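Side-chain contacts in uncharacterized protein (Escherichia coli O157:H7, PDB 4ZV9), which is of unknown function but belongs to the dienelactone hydrolase family of the alpha/beta-hydrolase clan and is probably a hydrolase: residues L32-K37 against Y117-G122; N55-D60 against H211-P216; V135-A140 against G154-T159; A160-I165 against E188-A193; Y201-V206 against A223-Q228. One frame throughout, in Å; residues are numbered along the deposited sequence.

Contact 1: L32-K37 against Y117-G122; sequences LVKPAK and YPQATG
Leu32 lays its CD2 methyl against the phenol end of Tyr117, 3.5 Å from OH of Tyr117, reaching the ring obliquely from the opposite direction. The contact lies toward one end of the alpha/beta-hydrolase fold, where strand 28-35 of the mixed sheet passes the type I turn Tyr117-Ala120 that links helix 100-116 to the next strand. Lys34, two residues on and on the same side of the strand as Leu32, supplies the polar half. Its CG lies beside the backbone N (chi1 -57°) and the rest of the chain is extended, which carries the ammonium across both Tyr117 and Gln119 at roughly right angles. NZ of Lys34 lies in the plane of the Tyr117 ring, at its edge, and donates to OH of Tyr117 over 2.7 Å. CE of Lys34 also rests at that edge, 3.8 Å from CE2 of Tyr117. Val33, between the two, turns its side chain to helix 56-67, while Leu32 and Lys34 both also touch Ile71 of the adjoining strand. Two oxygens thus share the ammonium of Lys34, the second being OE1 of Gln119, which accepts from NZ of Lys34 over 2.6 Å with the nitrogen tilted 23° out of the amide's carbonyl plane.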
# COMPACT_ATOMS: atom_id res chain seq x y z
N LEU A 32 -7.12 -7.42 8.63
CA LEU A 32 -5.92 -7.36 9.45
C LEU A 32 -5.24 -8.74 9.47
O LEU A 32 -5.89 -9.72 9.86
CB LEU A 32 -6.30 -6.97 10.88
CG LEU A 32 -5.18 -6.83 11.92
CD1 LEU A 32 -4.36 -5.59 11.64
CD2 LEU A 32 -5.77 -6.73 13.32
N VAL A 33 -3.96 -8.81 9.10
CA VAL A 33 -3.24 -10.07 9.12
C VAL A 33 -1.96 -9.94 9.95
O VAL A 33 -1.17 -9.03 9.72
CB VAL A 33 -2.84 -10.56 7.72
CG1 VAL A 33 -2.45 -12.04 7.78
CG2 VAL A 33 -4.00 -10.40 6.74
N LYS A 34 -1.75 -10.86 10.89
CA LYS A 34 -0.58 -10.86 11.77
C LYS A 34 0.21 -12.14 11.62
O LYS A 34 -0.35 -13.18 11.25
CB LYS A 34 -1.02 -10.86 13.24
CG LYS A 34 -1.92 -9.73 13.66
CD LYS A 34 -2.48 -10.00 15.05
CE LYS A 34 -3.37 -8.84 15.47
NZ LYS A 34 -4.13 -9.11 16.72
N PRO A 35 1.52 -12.10 11.93
CA PRO A 35 2.27 -13.34 12.02
C PRO A 35 1.64 -14.17 13.15
O PRO A 35 1.30 -13.60 14.19
CB PRO A 35 3.69 -12.88 12.42
CG PRO A 35 3.78 -11.46 11.98
CD PRO A 35 2.37 -10.91 12.09
N ALA A 36 1.43 -15.46 12.93
CA ALA A 36 0.77 -16.31 13.93
C ALA A 36 1.57 -16.44 15.22
O ALA A 36 1.01 -16.53 16.31
CB ALA A 36 0.48 -17.68 13.36
N LYS A 37 2.89 -16.49 15.09
CA LYS A 37 3.77 -16.60 16.24
C LYS A 37 4.47 -15.27 16.48
O LYS A 37 5.46 -14.96 15.82
CB LYS A 37 4.79 -17.71 15.98
CG LYS A 37 5.78 -17.88 17.12
CD LYS A 37 6.74 -19.03 16.88
CE LYS A 37 7.86 -19.01 17.92
NZ LYS A 37 8.83 -20.12 17.71
N TYR A 117 -1.78 0.63 17.78
CA TYR A 117 -2.22 -0.74 17.99
C TYR A 117 -1.37 -1.39 19.08
O TYR A 117 -0.15 -1.44 18.95
CB TYR A 117 -2.13 -1.51 16.67
CG TYR A 117 -2.87 -2.84 16.69
CD1 TYR A 117 -4.26 -2.89 16.66
CD2 TYR A 117 -2.18 -4.03 16.68
CE1 TYR A 117 -4.95 -4.10 16.65
CE2 TYR A 117 -2.86 -5.25 16.68
CZ TYR A 117 -4.24 -5.27 16.66
OH TYR A 117 -4.89 -6.49 16.65
N PRO A 118 -2.00 -1.92 20.14
CA PRO A 118 -1.24 -2.49 21.27
C PRO A 118 -0.19 -3.53 20.92
O PRO A 118 0.88 -3.54 21.54
CB PRO A 118 -2.34 -3.12 22.17
CG PRO A 118 -3.61 -2.43 21.77
CD PRO A 118 -3.45 -2.14 20.30
N GLN A 119 -0.46 -4.40 19.94
CA GLN A 119 0.50 -5.43 19.56
C GLN A 119 1.53 -4.95 18.54
O GLN A 119 2.48 -5.68 18.24
CB GLN A 119 -0.21 -6.67 19.01
CG GLN A 119 -1.04 -7.40 20.04
CD GLN A 119 -1.82 -8.55 19.43
OE1 GLN A 119 -2.16 -8.51 18.27
NE2 GLN A 119 -2.10 -9.57 20.22
N ALA A 120 1.41 -3.70 18.11
CA ALA A 120 2.39 -3.11 17.21
C ALA A 120 3.45 -2.26 17.95
O ALA A 120 3.27 -1.89 19.11
CB ALA A 120 1.70 -2.26 16.19
N THR A 121 4.57 -2.00 17.29
CA THR A 121 5.69 -1.25 17.90
C THR A 121 5.46 0.24 17.90
O THR A 121 6.11 0.97 18.64
CB THR A 121 7.00 -1.46 17.12
OG1 THR A 121 6.82 -1.11 15.74
CG2 THR A 121 7.47 -2.92 17.21
N GLY A 122 4.58 0.70 17.02
CA GLY A 122 4.40 2.14 16.83
C GLY A 122 4.91 2.61 15.48
O GLY A 122 4.51 3.67 15.01

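Contact 2: N55-D60 against H211-P216; sequences NPYIED and HNDSTP
The Tyr57 ring carries the side-chain amide of Asn212 stacked on one face, the planes 12° apart and CG of Asn212 3.5 Å above the ring, offset toward its rim. CA of Asn212 adds a CH-pi contact, 3.9 Å from the centroid of Tyr57. At the edge, OH of Tyr57 and ND1 of His211 share a hydrogen bond of 2.6 Å, each atom in the plane of the other's ring, although the rings meet rim to rim with planes at 53°. CG of Tyr57 lies anti to the backbone N (chi1 157°), which swings the ring alongside Asn212 and toward His211. Two bonds hold the amide in its stacked orientation: N of Ser214 donates to OD1 of Asn212 over 2.9 Å, closing an Asx turn, and OG of Ser214 adds a second bond of 2.6 Å to the same oxygen. This turn lies in the loop between strand 198-203 and helix 220-237 of the alpha/beta-hydrolase fold, against the first turn of helix 56-67. One water links ND2 of Asn212 with OG of Ser214. OD2 of Asp213, oblique to the Tyr57 ring, forms a salt bridge with Arg64, and NE2 of His211 is hydrogen-bonded to OD1 of Asn2.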
# COMPACT_ATOMS: atom_id res chain seq x y z
N ASN A 55 -10.13 -6.42 -3.02
CA ASN A 55 -10.41 -7.65 -3.73
C ASN A 55 -9.47 -8.77 -3.27
O ASN A 55 -8.58 -8.52 -2.46
CB ASN A 55 -10.41 -7.41 -5.26
CG ASN A 55 -9.04 -7.11 -5.85
OD1 ASN A 55 -8.02 -7.12 -5.17
ND2 ASN A 55 -9.02 -6.82 -7.15
N PRO A 56 -9.67 -10.00 -3.74
CA PRO A 56 -8.82 -11.09 -3.24
C PRO A 56 -7.30 -10.93 -3.44
O PRO A 56 -6.53 -11.47 -2.65
CB PRO A 56 -9.36 -12.32 -3.95
CG PRO A 56 -10.81 -12.00 -4.16
CD PRO A 56 -10.81 -10.52 -4.52
N TYR A 57 -6.88 -10.25 -4.50
CA TYR A 57 -5.46 -10.01 -4.75
C TYR A 57 -4.84 -9.19 -3.64
O TYR A 57 -3.82 -9.58 -3.08
CB TYR A 57 -5.26 -9.30 -6.09
CG TYR A 57 -3.96 -8.52 -6.23
CD1 TYR A 57 -2.72 -9.16 -6.23
CD2 TYR A 57 -3.99 -7.14 -6.42
CE1 TYR A 57 -1.54 -8.43 -6.40
CE2 TYR A 57 -2.83 -6.41 -6.59
CZ TYR A 57 -1.60 -7.06 -6.58
OH TYR A 57 -0.44 -6.30 -6.75
N ILE A 58 -5.50 -8.10 -3.25
CA ILE A 58 -4.98 -7.27 -2.17
C ILE A 58 -4.99 -8.01 -0.82
O ILE A 58 -4.07 -7.85 -0.01
CB ILE A 58 -5.75 -5.94 -2.06
CG1 ILE A 58 -5.57 -5.14 -3.36
CG2 ILE A 58 -5.27 -5.14 -0.85
CD1 ILE A 58 -4.13 -4.70 -3.63
N GLU A 59 -6.03 -8.79 -0.57
CA GLU A 59 -6.07 -9.59 0.65
C GLU A 59 -4.88 -10.56 0.68
O GLU A 59 -4.25 -10.77 1.73
CB GLU A 59 -7.41 -10.32 0.80
CG GLU A 59 -8.56 -9.36 1.08
CD GLU A 59 -9.89 -10.06 1.33
OE1 GLU A 59 -10.07 -11.17 0.81
OE2 GLU A 59 -10.75 -9.49 2.02
N ASP A 60 -4.57 -11.16 -0.46
CA ASP A 60 -3.41 -12.05 -0.54
C ASP A 60 -2.13 -11.26 -0.24
O ASP A 60 -1.26 -11.74 0.48
CB ASP A 60 -3.31 -12.70 -1.91
CG ASP A 60 -2.33 -13.85 -1.92
OD1 ASP A 60 -2.52 -14.81 -1.14
OD2 ASP A 60 -1.41 -13.83 -2.74
N HIS A 211 2.45 -6.47 -10.91
CA HIS A 211 2.46 -7.28 -9.69
C HIS A 211 1.13 -7.99 -9.47
O HIS A 211 1.06 -8.95 -8.68
CB HIS A 211 2.76 -6.40 -8.49
CG HIS A 211 2.96 -7.17 -7.22
ND1 HIS A 211 1.95 -7.35 -6.30
CD2 HIS A 211 4.05 -7.82 -6.73
CE1 HIS A 211 2.41 -8.08 -5.29
NE2 HIS A 211 3.68 -8.37 -5.53
N ASN A 212 0.07 -7.56 -10.15
CA ASN A 212 -1.25 -8.15 -9.96
C ASN A 212 -1.40 -9.44 -10.75
O ASN A 212 -1.73 -9.44 -11.93
CB ASN A 212 -2.37 -7.16 -10.30
CG ASN A 212 -3.75 -7.66 -9.87
OD1 ASN A 212 -3.97 -8.87 -9.70
ND2 ASN A 212 -4.71 -6.72 -9.69
N ASP A 213 -1.22 -10.55 -10.04
CA ASP A 213 -1.29 -11.88 -10.63
C ASP A 213 -2.71 -12.34 -11.03
O ASP A 213 -2.85 -13.40 -11.62
CB ASP A 213 -0.61 -12.88 -9.70
CG ASP A 213 -1.11 -12.76 -8.28
OD1 ASP A 213 -2.22 -13.25 -8.02
OD2 ASP A 213 -0.40 -12.14 -7.45
N SER A 214 -3.73 -11.53 -10.76
CA SER A 214 -5.09 -11.85 -11.21
C SER A 214 -5.43 -11.18 -12.55
O SER A 214 -6.56 -11.33 -13.05
CB SER A 214 -6.11 -11.45 -10.15
OG SER A 214 -6.24 -10.03 -10.04
N THR A 215 -4.47 -10.49 -13.16
CA THR A 215 -4.72 -9.78 -14.44
C THR A 215 -3.72 -10.20 -15.51
O THR A 215 -2.64 -10.70 -15.19
CB THR A 215 -4.57 -8.26 -14.31
OG1 THR A 215 -3.18 -7.92 -14.17
CG2 THR A 215 -5.34 -7.73 -13.11
N PRO A 216 -4.06 -9.98 -16.79
CA PRO A 216 -3.14 -10.31 -17.88
C PRO A 216 -1.85 -9.46 -17.93
O PRO A 216 -0.93 -9.80 -18.66
CB PRO A 216 -3.98 -10.07 -19.15
CG PRO A 216 -5.40 -10.02 -18.71
CD PRO A 216 -5.38 -9.54 -17.28
O HOH W 1 -7.53 -7.57 -9.85

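Contact 3: V135-A140 against G154-T159; sequences VSNAAA and GRQAPT
Asn137 is the residue through which helix 132-142 grips the loop at 154-159. Val135, one turn into the helix, points away from the loop and packs on Phe107 of helix 100-116. Ser136 follows, its OG hydrogen-bonded back to the carbonyl of Gly132 and its side chain against Pro151. Asn137 then points straight at the loop. Its CG lies beside the backbone N (chi1 -78°), which sends ND2 to the carbonyl of Arg155, a bond of 2.8 Å from ND2 of Asn137 to O of Arg155 with an N-H...O angle of 150°. The nitrogen is tilted 35° from the carbonyl plane of Arg155. ND2 of Asn137 also donates to a water 3.0 Å away, and this water lies 2.7 Å from O of Gly154 and 2.6 Å from OE1 of Gln156. OD1 of Asn137 is hydrogen-bonded to OH of Tyr187, while NE2 of Gln156 is hydrogen-bonded to the carbonyl of Ile180. Closer to the helix, CB of Asn137 lies 3.9 Å from N of Ala157, a buried amide without a hydrogen-bond partner in the model, and 4.2 Å from CB of Ala157.

The helix has the position of the one that follows the nucleophile elbow in alpha/beta hydrolases. It starts just after Cys130, which carries a hydroxyethylthio adduct in the crystal. Ala138 and Ala139 turn to Phe108 of helix 100-116, and Ala140 ends the segment beside Ile165.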
# COMPACT_ATOMS: atom_id res chain seq x y z
N VAL A 135 -1.80 6.97 -2.99
CA VAL A 135 -2.05 7.17 -1.55
C VAL A 135 -0.77 7.05 -0.73
O VAL A 135 -0.55 7.81 0.22
CB VAL A 135 -3.12 6.20 -1.03
CG1 VAL A 135 -3.27 6.30 0.49
CG2 VAL A 135 -4.44 6.50 -1.71
N SER A 136 0.09 6.11 -1.11
CA SER A 136 1.38 5.91 -0.44
C SER A 136 2.23 7.18 -0.49
O SER A 136 2.79 7.58 0.52
CB SER A 136 2.15 4.71 -1.04
OG SER A 136 1.49 3.48 -0.76
N ASN A 137 2.31 7.80 -1.67
CA ASN A 137 3.02 9.06 -1.81
C ASN A 137 2.36 10.17 -0.97
O ASN A 137 3.06 10.95 -0.32
CB ASN A 137 3.11 9.48 -3.28
CG ASN A 137 4.18 8.73 -4.04
OD1 ASN A 137 5.31 8.60 -3.59
ND2 ASN A 137 3.85 8.26 -5.24
N ALA A 138 1.04 10.26 -1.02
CA ALA A 138 0.33 11.27 -0.25
C ALA A 138 0.55 11.07 1.25
O ALA A 138 0.69 12.05 2.01
CB ALA A 138 -1.15 11.23 -0.58
N ALA A 139 0.61 9.82 1.68
CA ALA A 139 0.89 9.53 3.09
C ALA A 139 2.31 9.97 3.47
O ALA A 139 2.52 10.49 4.59
CB ALA A 139 0.71 8.04 3.38
N ALA A 140 3.27 9.79 2.56
CA ALA A 140 4.63 10.24 2.82
C ALA A 140 4.67 11.76 3.02
O ALA A 140 5.44 12.25 3.83
CB ALA A 140 5.56 9.83 1.68
N GLY A 154 2.04 4.33 -9.16
CA GLY A 154 1.01 5.25 -8.70
C GLY A 154 1.35 6.71 -8.88
O GLY A 154 2.51 7.07 -9.15
N ARG A 155 0.33 7.55 -8.76
CA ARG A 155 0.50 9.00 -8.90
C ARG A 155 1.58 9.56 -7.98
O ARG A 155 1.67 9.21 -6.81
CB ARG A 155 -0.80 9.76 -8.63
CG ARG A 155 -1.56 10.14 -9.90
CD ARG A 155 -2.95 10.71 -9.61
NE ARG A 155 -2.92 11.65 -8.50
CZ ARG A 155 -3.99 12.15 -7.91
NH1 ARG A 155 -5.22 11.81 -8.29
NH2 ARG A 155 -3.84 13.01 -6.91
N GLN A 156 2.36 10.48 -8.52
CA GLN A 156 3.46 11.09 -7.80
C GLN A 156 2.92 12.05 -6.73
O GLN A 156 1.75 12.42 -6.75
CB GLN A 156 4.31 11.90 -8.79
CG GLN A 156 4.53 11.26 -10.15
CD GLN A 156 5.21 9.90 -10.12
OE1 GLN A 156 5.67 9.44 -9.08
NE2 GLN A 156 5.29 9.27 -11.28
N ALA A 157 3.76 12.41 -5.76
CA ALA A 157 3.39 13.41 -4.77
C ALA A 157 3.41 14.76 -5.48
O ALA A 157 4.15 14.93 -6.45
CB ALA A 157 4.41 13.43 -3.63
N PRO A 158 2.59 15.72 -5.03
CA PRO A 158 2.64 17.06 -5.61
C PRO A 158 4.03 17.69 -5.41
O PRO A 158 4.56 17.65 -4.30
CB PRO A 158 1.57 17.83 -4.83
CG PRO A 158 0.65 16.79 -4.29
CD PRO A 158 1.52 15.59 -4.01
N THR A 159 4.61 18.26 -6.47
CA THR A 159 5.96 18.79 -6.40
C THR A 159 6.19 19.79 -5.25
O THR A 159 7.21 19.73 -4.57
CB THR A 159 6.39 19.47 -7.72
OG1 THR A 159 6.28 18.53 -8.79
CG2 THR A 159 7.82 19.98 -7.64
O HOH W 2 4.82 7.28 -7.85

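Contact 4: A160-I165 against E188-A193; sequences ADVAKI and EAALKA
Val162 is the bump of this contact, and the shallow hollow it fills lies on helix 184-193, between the small side chain of Ala190 and the branched end of Leu191. CG1 of Val162 stands anti to its own backbone N (chi1 172°), with CG2 on the side of that nitrogen, and the fork straddles the Ala190 methyl. Both branches and the stem reach that methyl, with CG1 of Val162 3.8 Å from CB of Ala190 and CG2 of Val162 also 3.8 Å from it. CG1 reaches deeper, lying 3.7 Å from the carbonyl O of Ala190 and 3.7 Å from CD2 of Leu191. The backbones approach closely here, CA of Val162 lying 6.3 Å from CA of Ala190. Leu191 is the wall of the hollow: its CB is not aimed at the loop, but CD2 bends in beside Val162. Ile165 closes the same side more loosely, CD1 of Ile165 being 4.5 Å from CD2 of Leu191. The side chains that meet are all apolar and no hydrogen bond crosses the contact.

Residues 160-165 belong to the connection from strand 148-151 to strand 169-174 in the alpha/beta-hydrolase fold. Lys196 hydrogen-bonds through NZ to the carbonyls of Ala163 and Ile165 and so ties the loop to the segment just after helix 184-193. Tyr187 of helix 184-193 touches both Val162 and Ile165, Ile165 also rests on Ala140 and Val141 of helix 132-142, and the side chain of Leu191 also touches Tyr198 of strand 198-203.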
# COMPACT_ATOMS: atom_id res chain seq x y z
N ALA A 160 5.23 20.69 -5.03
CA ALA A 160 5.37 21.69 -3.96
C ALA A 160 5.37 21.11 -2.53
O ALA A 160 5.75 21.79 -1.59
CB ALA A 160 4.29 22.75 -4.09
N ASP A 161 4.96 19.85 -2.38
CA ASP A 161 4.91 19.20 -1.06
C ASP A 161 6.07 18.27 -0.76
O ASP A 161 6.16 17.71 0.34
CB ASP A 161 3.64 18.37 -0.96
CG ASP A 161 2.38 19.19 -1.02
OD1 ASP A 161 2.31 20.24 -0.34
OD2 ASP A 161 1.44 18.76 -1.71
N VAL A 162 6.96 18.08 -1.73
CA VAL A 162 8.04 17.11 -1.60
C VAL A 162 8.96 17.40 -0.40
O VAL A 162 9.40 16.46 0.27
CB VAL A 162 8.82 16.96 -2.92
CG1 VAL A 162 10.07 16.11 -2.76
CG2 VAL A 162 7.91 16.34 -3.97
N ALA A 163 9.20 18.67 -0.09
CA ALA A 163 10.05 19.03 1.05
C ALA A 163 9.54 18.46 2.38
O ALA A 163 10.32 18.21 3.30
CB ALA A 163 10.22 20.55 1.15
N LYS A 164 8.22 18.24 2.48
CA LYS A 164 7.63 17.71 3.71
C LYS A 164 7.91 16.22 3.95
O LYS A 164 7.80 15.74 5.08
CB LYS A 164 6.11 17.92 3.69
CG LYS A 164 5.65 19.37 3.72
CD LYS A 164 4.12 19.40 3.66
CE LYS A 164 3.49 20.78 3.75
NZ LYS A 164 3.70 21.61 2.53
N ILE A 165 8.26 15.49 2.89
CA ILE A 165 8.46 14.03 2.98
C ILE A 165 9.67 13.63 3.83
O ILE A 165 10.77 14.17 3.65
CB ILE A 165 8.62 13.40 1.57
CG1 ILE A 165 7.33 13.57 0.77
CG2 ILE A 165 8.96 11.91 1.69
CD1 ILE A 165 7.43 13.19 -0.69
N GLU A 188 11.25 13.17 -9.17
CA GLU A 188 12.63 12.83 -8.88
C GLU A 188 13.48 14.07 -8.67
O GLU A 188 14.30 14.11 -7.75
CB GLU A 188 13.26 11.95 -9.96
CG GLU A 188 14.62 11.43 -9.51
CD GLU A 188 15.20 10.34 -10.38
OE1 GLU A 188 14.88 10.29 -11.59
OE2 GLU A 188 16.05 9.58 -9.85
N ALA A 189 13.30 15.07 -9.52
CA ALA A 189 14.08 16.30 -9.41
C ALA A 189 13.84 16.98 -8.07
O ALA A 189 14.78 17.49 -7.45
CB ALA A 189 13.77 17.25 -10.57
N ALA A 190 12.59 16.96 -7.60
CA ALA A 190 12.26 17.57 -6.30
C ALA A 190 12.83 16.75 -5.14
O ALA A 190 13.28 17.31 -4.13
CB ALA A 190 10.76 17.73 -6.15
N LEU A 191 12.81 15.42 -5.28
CA LEU A 191 13.38 14.55 -4.25
C LEU A 191 14.88 14.84 -4.11
O LEU A 191 15.39 15.02 -3.00
CB LEU A 191 13.13 13.07 -4.57
CG LEU A 191 11.69 12.59 -4.42
CD1 LEU A 191 11.52 11.23 -5.06
CD2 LEU A 191 11.25 12.57 -2.96
N LYS A 192 15.58 14.91 -5.24
CA LYS A 192 17.01 15.20 -5.24
C LYS A 192 17.31 16.59 -4.73
O LYS A 192 18.21 16.78 -3.91
CB LYS A 192 17.60 15.04 -6.63
CG LYS A 192 17.66 13.62 -7.15
CD LYS A 192 18.45 13.56 -8.43
CE LYS A 192 18.64 12.13 -8.90
NZ LYS A 192 19.65 12.02 -9.98
N ALA A 193 16.54 17.58 -5.19
CA ALA A 193 16.75 18.97 -4.76
C ALA A 193 16.56 19.14 -3.25
O ALA A 193 17.14 20.04 -2.64
CB ALA A 193 15.82 19.91 -5.51

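Contact 5: Y201-V206 against A223-Q228; sequences YIYPGV and ADLAWQ
Tyr203 pushes its phenol end against the flank of helix 220-237, where the backbone and methyl of Ala226 receive it. OH of Tyr203 lies 3.3 Å from CA of Ala226 and 3.4 Å from CB of Ala226, and CZ of Tyr203 stands 3.7 Å from that CB. The methyl meets the ring obliquely. Leu225 also comes in obliquely, beside Ala226, CD2 of Leu225 being 4.0 Å from CE2 of Tyr203. Tyr203 has CG beside the backbone N (chi1 -63°), a torsion that aims the ring off the strand and at the helix. No hydrogen bond joins the two segments. OH of Tyr203 is hydrogen-bonded to ND1 of His172 and to NH1 of Arg229, so the phenol is held in place by partners on both the neighbouring strand and the helix, and Phe210 packs its ring against that of Tyr203 at about 45°. The strand ends here: Tyr203 opens a type II turn to Val206, with Gly205 at positive phi. In this part of the alpha/beta-hydrolase fold, strand 198-203 runs parallel to strand 169-174, helix 220-237 covers both, with Ala226 also touching His172, while Trp227, on the same helix, packs against helix 56-67.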
# COMPACT_ATOMS: atom_id res chain seq x y z
N TYR A 201 12.87 2.26 -9.36
CA TYR A 201 13.18 1.24 -10.35
C TYR A 201 12.14 1.24 -11.44
O TYR A 201 10.93 1.29 -11.17
CB TYR A 201 13.25 -0.14 -9.70
CG TYR A 201 14.36 -0.23 -8.69
CD1 TYR A 201 15.67 -0.48 -9.09
CD2 TYR A 201 14.10 -0.04 -7.34
CE1 TYR A 201 16.70 -0.55 -8.16
CE2 TYR A 201 15.11 -0.12 -6.40
CZ TYR A 201 16.41 -0.36 -6.82
OH TYR A 201 17.42 -0.42 -5.89
N ILE A 202 12.62 1.21 -12.68
CA ILE A 202 11.75 1.12 -13.84
C ILE A 202 11.94 -0.29 -14.40
O ILE A 202 13.04 -0.65 -14.80
CB ILE A 202 12.09 2.19 -14.88
CG1 ILE A 202 11.90 3.57 -14.26
CG2 ILE A 202 11.20 2.06 -16.11
CD1 ILE A 202 12.48 4.70 -15.07
N TYR A 203 10.86 -1.06 -14.44
CA TYR A 203 10.91 -2.45 -14.87
C TYR A 203 10.69 -2.50 -16.38
O TYR A 203 9.64 -2.07 -16.86
CB TYR A 203 9.88 -3.28 -14.08
CG TYR A 203 10.22 -3.28 -12.60
CD1 TYR A 203 9.89 -2.20 -11.79
CD2 TYR A 203 10.94 -4.33 -12.02
CE1 TYR A 203 10.24 -2.17 -10.45
CE2 TYR A 203 11.29 -4.32 -10.68
CZ TYR A 203 10.93 -3.24 -9.90
OH TYR A 203 11.28 -3.20 -8.56
N PRO A 204 11.69 -3.00 -17.14
CA PRO A 204 11.55 -2.98 -18.60
C PRO A 204 10.53 -3.95 -19.17
O PRO A 204 10.26 -5.00 -18.59
CB PRO A 204 12.96 -3.36 -19.10
CG PRO A 204 13.56 -4.14 -17.99
CD PRO A 204 12.95 -3.63 -16.71
N GLY A 205 9.91 -3.54 -20.27
CA GLY A 205 8.98 -4.39 -21.02
C GLY A 205 7.67 -4.77 -20.35
O GLY A 205 6.98 -5.65 -20.86
N VAL A 206 7.31 -4.12 -19.24
CA VAL A 206 6.06 -4.43 -18.57
C VAL A 206 5.23 -3.17 -18.41
O VAL A 206 5.73 -2.04 -18.56
CB VAL A 206 6.26 -5.08 -17.18
CG1 VAL A 206 7.00 -6.41 -17.32
CG2 VAL A 206 7.02 -4.15 -16.23
N ALA A 223 7.37 -8.79 -10.93
CA ALA A 223 6.60 -8.84 -9.68
C ALA A 223 7.47 -9.33 -8.54
O ALA A 223 7.53 -8.71 -7.48
CB ALA A 223 5.39 -9.75 -9.83
N ASP A 224 8.15 -10.46 -8.76
CA ASP A 224 9.01 -11.08 -7.75
C ASP A 224 10.17 -10.18 -7.37
O ASP A 224 10.48 -10.05 -6.19
CB ASP A 224 9.53 -12.44 -8.21
CG ASP A 224 8.43 -13.51 -8.25
OD1 ASP A 224 7.32 -13.26 -7.77
OD2 ASP A 224 8.70 -14.60 -8.77
N LEU A 225 10.81 -9.56 -8.37
CA LEU A 225 11.94 -8.67 -8.11
C LEU A 225 11.50 -7.44 -7.32
O LEU A 225 12.12 -7.07 -6.32
CB LEU A 225 12.58 -8.23 -9.43
CG LEU A 225 13.79 -7.30 -9.34
CD1 LEU A 225 14.93 -7.90 -8.51
CD2 LEU A 225 14.28 -6.99 -10.75
N ALA A 226 10.40 -6.82 -7.73
CA ALA A 226 9.85 -5.68 -6.99
C ALA A 226 9.50 -6.06 -5.55
O ALA A 226 9.72 -5.28 -4.61
CB ALA A 226 8.64 -5.11 -7.70
N TRP A 227 8.94 -7.26 -5.36
CA TRP A 227 8.56 -7.66 -4.02
C TRP A 227 9.79 -7.90 -3.15
O TRP A 227 9.78 -7.54 -1.98
CB TRP A 227 7.65 -8.89 -4.03
CG TRP A 227 7.00 -9.12 -2.71
CD1 TRP A 227 7.21 -10.16 -1.86
CD2 TRP A 227 6.04 -8.26 -2.06
NE1 TRP A 227 6.42 -10.03 -0.74
CE2 TRP A 227 5.69 -8.87 -0.84
CE3 TRP A 227 5.43 -7.06 -2.41
CZ2 TRP A 227 4.76 -8.31 0.04
CZ3 TRP A 227 4.50 -6.50 -1.55
CH2 TRP A 227 4.17 -7.14 -0.33
N GLN A 228 10.82 -8.52 -3.71
CA GLN A 228 12.05 -8.76 -2.95
C GLN A 228 12.63 -7.45 -2.49
O GLN A 228 13.03 -7.32 -1.34
CB GLN A 228 13.09 -9.47 -3.81
CG GLN A 228 14.41 -9.80 -3.12
CD GLN A 228 15.44 -10.41 -4.07
OE1 GLN A 228 15.45 -10.13 -5.28
NE2 GLN A 228 16.33 -11.23 -3.53

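The five contacts share one alpha/beta-hydrolase fold. Contacts 2 and 5, centres 16 Å apart, join directly, CD2 of His211 lying 3.7 Å from O of Ala223 and the rings of His211 and Trp227 meeting. Contacts 3 and 4 form the other pair, centres 11 Å apart: CG2 of Thr159 packs 4.0 Å from CB of Ala190. Contacts 4 and 5 are linked in the chain by helix 184-193 and strand 198-203. Contact 1 touches none of the others, its nearest atoms coming within about 5 Å of contact 2 and its centre about 32 Å from that of contact 4. Contact 3 uses the helix after Cys130, whose position is consistent with the nucleophile of dienelactone hydrolases.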